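Local coordinates for protein oxidase/hydroxylase (PDB 4XCB) that binds 2-oxoglutarate, a metal ion and hygromycin B, and probably acts as a 2-oxoglutarate-dependent dioxygenase in antibiotic biosynthesis, at residues 37-42 and 56-61. Sequence-based numbering, arbitrary orientation.
Sequences SELERL and PDLPAA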
ATOM      1  N   SER A  37      10.207   3.782 -43.653  1.00 19.99           N
ATOM      2  CA  SER A  37      10.031   4.632 -44.828  1.00 20.47           C
ATOM      3  C   SER A  37       9.382   5.953 -44.472  1.00 21.09           C
ATOM      4  O   SER A  37       9.823   7.011 -44.920  1.00 21.22           O
ATOM      5  CB  SER A  37       9.184   3.931 -45.889  1.00 20.37           C
ATOM      6  OG  SER A  37       8.718   4.873 -46.854  1.00 24.91           O
ATOM      7  N   GLU A  38       8.323   5.888 -43.668  1.00 18.70           N
ATOM      8  CA  GLU A  38       7.601   7.088 -43.275  1.00 19.78           C
ATOM      9  C   GLU A  38       8.498   8.036 -42.468  1.00 20.25           C
ATOM     10  O   GLU A  38       8.542   9.230 -42.746  1.00 23.83           O
ATOM     11  CB  GLU A  38       6.346   6.725 -42.483  1.00 20.06           C
ATOM     12  CG  GLU A  38       5.452   7.922 -42.166  1.00 22.07           C
ATOM     13  CD  GLU A  38       4.537   8.334 -43.321  1.00 25.74           C
ATOM     14  OE1 GLU A  38       4.815   7.986 -44.483  1.00 28.72           O
ATOM     15  OE2 GLU A  38       3.524   9.011 -43.058  1.00 32.09           O
ATOM     16  N   LEU A  39       9.246   7.506 -41.498  1.00 19.78           N
ATOM     17  CA  LEU A  39      10.124   8.361 -40.701  1.00 16.40           C
ATOM     18  C   LEU A  39      11.146   9.083 -41.569  1.00 18.36           C
ATOM     19  O   LEU A  39      11.455  10.249 -41.340  1.00 20.54           O
ATOM     20  CB  LEU A  39      10.839   7.553 -39.626  1.00 16.05           C
ATOM     21  CG  LEU A  39       9.984   7.071 -38.456  1.00 15.40           C
ATOM     22  CD1 LEU A  39      10.798   6.098 -37.640  1.00 14.91           C
ATOM     23  CD2 LEU A  39       9.518   8.223 -37.579  1.00 16.38           C
ATOM     24  N   GLU A  40      11.660   8.394 -42.582  1.00 21.09           N
ATOM     25  CA  GLU A  40      12.634   9.008 -43.480  1.00 21.61           C
ATOM     26  C   GLU A  40      12.058  10.221 -44.201  1.00 25.68           C
ATOM     27  O   GLU A  40      12.797  11.124 -44.589  1.00 25.78           O
ATOM     28  CB  GLU A  40      13.140   7.984 -44.494  1.00 23.99           C
ATOM     29  CG  GLU A  40      13.891   6.827 -43.856  1.00 31.73           C
ATOM     30  CD  GLU A  40      14.555   5.918 -44.874  1.00 41.10           C
ATOM     31  OE1 GLU A  40      14.665   6.320 -46.053  1.00 45.65           O
ATOM     32  OE2 GLU A  40      14.968   4.798 -44.495  1.00 43.20           O
ATOM     33  N   ARG A  41      10.737  10.237 -44.369  1.00 22.24           N
ATOM     34  CA  ARG A  41      10.046  11.342 -45.018  1.00 24.87           C
ATOM     35  C   ARG A  41       9.507  12.392 -44.040  1.00 25.92           C
ATOM     36  O   ARG A  41       8.719  13.255 -44.424  1.00 30.51           O
ATOM     37  CB  ARG A  41       8.894  10.801 -45.870  1.00 25.28           C
ATOM     38  CG  ARG A  41       9.333  10.187 -47.189  1.00 27.70           C
ATOM     39  CD  ARG A  41       8.146   9.644 -47.976  1.00 23.30           C
ATOM     40  NE  ARG A  41       7.779   8.292 -47.570  1.00 25.14           N
ATOM     41  CZ  ARG A  41       6.721   8.005 -46.820  1.00 20.94           C
ATOM     42  NH1 ARG A  41       5.928   8.976 -46.390  1.00 24.53           N
ATOM     43  NH2 ARG A  41       6.456   6.750 -46.499  1.00 23.90           N
ATOM     44  N   LEU A  42       9.918  12.319 -42.778  1.00 21.97           N
ATOM     45  CA  LEU A  42       9.467  13.292 -41.789  1.00 25.30           C
ATOM     46  C   LEU A  42      10.640  14.070 -41.219  1.00 25.79           C
ATOM     47  O   LEU A  42      11.780  13.612 -41.266  1.00 24.38           O
ATOM     48  CB  LEU A  42       8.706  12.604 -40.657  1.00 22.75           C
ATOM     49  CG  LEU A  42       7.402  11.896 -41.024  1.00 23.84           C
ATOM     50  CD1 LEU A  42       6.943  11.038 -39.844  1.00 22.47           C
ATOM     51  CD2 LEU A  42       6.335  12.889 -41.411  1.00 24.94           C
ATOM     52  N   PRO A  56       9.127  14.847 -33.139  1.00 17.26           N
ATOM     53  CA  PRO A  56       8.443  15.281 -31.917  1.00 18.33           C
ATOM     54  C   PRO A  56       6.982  14.859 -31.730  1.00 23.00           C
ATOM     55  O   PRO A  56       6.566  14.658 -30.582  1.00 21.00           O
ATOM     56  CB  PRO A  56       8.536  16.808 -31.998  1.00 21.77           C
ATOM     57  CG  PRO A  56       8.674  17.103 -33.424  1.00 22.24           C
ATOM     58  CD  PRO A  56       9.477  15.982 -34.010  1.00 17.86           C
ATOM     59  N   ASP A  57       6.210  14.749 -32.803  1.00 21.20           N
ATOM     60  CA  ASP A  57       4.783  14.452 -32.645  1.00 18.59           C
ATOM     61  C   ASP A  57       4.314  13.623 -33.824  1.00 20.13           C
ATOM     62  O   ASP A  57       3.755  14.144 -34.783  1.00 20.36           O
ATOM     63  CB  ASP A  57       3.968  15.752 -32.521  1.00 20.49           C
ATOM     64  CG  ASP A  57       2.519  15.510 -32.121  1.00 20.38           C
ATOM     65  OD1 ASP A  57       2.047  14.358 -32.205  1.00 25.60           O
ATOM     66  OD2 ASP A  57       1.836  16.490 -31.733  1.00 26.26           O
ATOM     67  N   LEU A  58       4.561  12.322 -33.762  1.00 15.89           N
ATOM     68  CA  LEU A  58       4.295  11.471 -34.910  1.00 16.22           C
ATOM     69  C   LEU A  58       2.812  11.360 -35.285  1.00 16.31           C
ATOM     70  O   LEU A  58       2.501  11.336 -36.469  1.00 19.58           O
ATOM     71  CB  LEU A  58       4.885  10.077 -34.673  1.00 15.98           C
ATOM     72  CG  LEU A  58       6.406  10.024 -34.809  1.00 15.68           C
ATOM     73  CD1 LEU A  58       6.900   8.640 -34.464  1.00 17.21           C
ATOM     74  CD2 LEU A  58       6.842  10.388 -36.199  1.00 16.37           C
ATOM     75  N   PRO A  59       1.895  11.280 -34.302  1.00 17.34           N
ATOM     76  CA  PRO A  59       0.512  11.131 -34.770  1.00 20.08           C
ATOM     77  C   PRO A  59      -0.019  12.388 -35.464  1.00 21.57           C
ATOM     78  O   PRO A  59      -0.891  12.270 -36.319  1.00 21.29           O
ATOM     79  CB  PRO A  59      -0.265  10.838 -33.479  1.00 19.15           C
ATOM     80  CG  PRO A  59       0.749  10.233 -32.571  1.00 22.31           C
ATOM     81  CD  PRO A  59       2.012  10.982 -32.862  1.00 17.63           C
ATOM     82  N   ALA A  60       0.505  13.561 -35.115  1.00 19.56           N
ATOM     83  CA  ALA A  60       0.138  14.794 -35.808  1.00 19.43           C
ATOM     84  C   ALA A  60       0.820  14.879 -37.168  1.00 20.32           C
ATOM     85  O   ALA A  60       0.274  15.439 -38.128  1.00 20.84           O
ATOM     86  CB  ALA A  60       0.507  16.014 -34.961  1.00 20.81           C
ATOM     87  N   ALA A  61       2.015  14.302 -37.242  1.00 21.05           N
ATOM     88  CA  ALA A  61       2.884  14.444 -38.402  1.00 18.86           C
ATOM     89  C   ALA A  61       2.494  13.539 -39.572  1.00 21.13           C
ATOM     90  O   ALA A  61       2.797  13.841 -40.728  1.00 23.73           O
ATOM     91  CB  ALA A  61       4.326  14.179 -37.997  1.00 23.52           C
TER
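Arg-41 NH2, just past the end of helix 29-40, which carries Leu-39 to its partner Leu-58, is shared by two acceptors: Ser-37 OG at 3.0 Å, tilted 16° from the guanidinium plane, and Glu-38 OE1 at 2.9 Å through a weak, bent bond. Arg-41 NH1 also forms a salt bridge with Glu-38 OE1, although its modelled separation is too short to be trusted. Glu-38 CA sits against one guanidinium face, offset toward its rim, while Glu-38 OE2 hydrogen-bonds Ser-62 OG, just past 56-61. These polar links stay within 37-42 or run to Ser-62, and the contact between 37-42 and 56-61 itself illustrates how leucines join the end of one helix, and the turn that follows it, to a short helix without any direct polar bond between them.

Leu-58 is the shared element. Its CD2 touches Leu-39 CD2 at 3.7 Å, the two side chains crossing at about a right angle, and the same methyl meets Leu-42 CD1 at 3.7 Å in a more oblique approach. In Leu-42, CG stands beside the backbone N and anti to the carbonyl carbon (chi1 -64°), which turns the branch toward 56-61; its two methyls then meet different neighbours: CD1 meets Leu-58 and CD2 rests against Ala-61, 4.2 Å from its CB. Asp-57 caps helix 58-61, its OD1 accepting a weak bond from Ala-60 N.

Burial deepens from Ala-61 toward the leucine pair, where Phe-65 and Thr-223 of strand 220-229 each touch both Leu-39 and Leu-58. The arrangement is helical packing against the outside of the double-stranded beta helix, the core fold of the PhyH-type oxygenases.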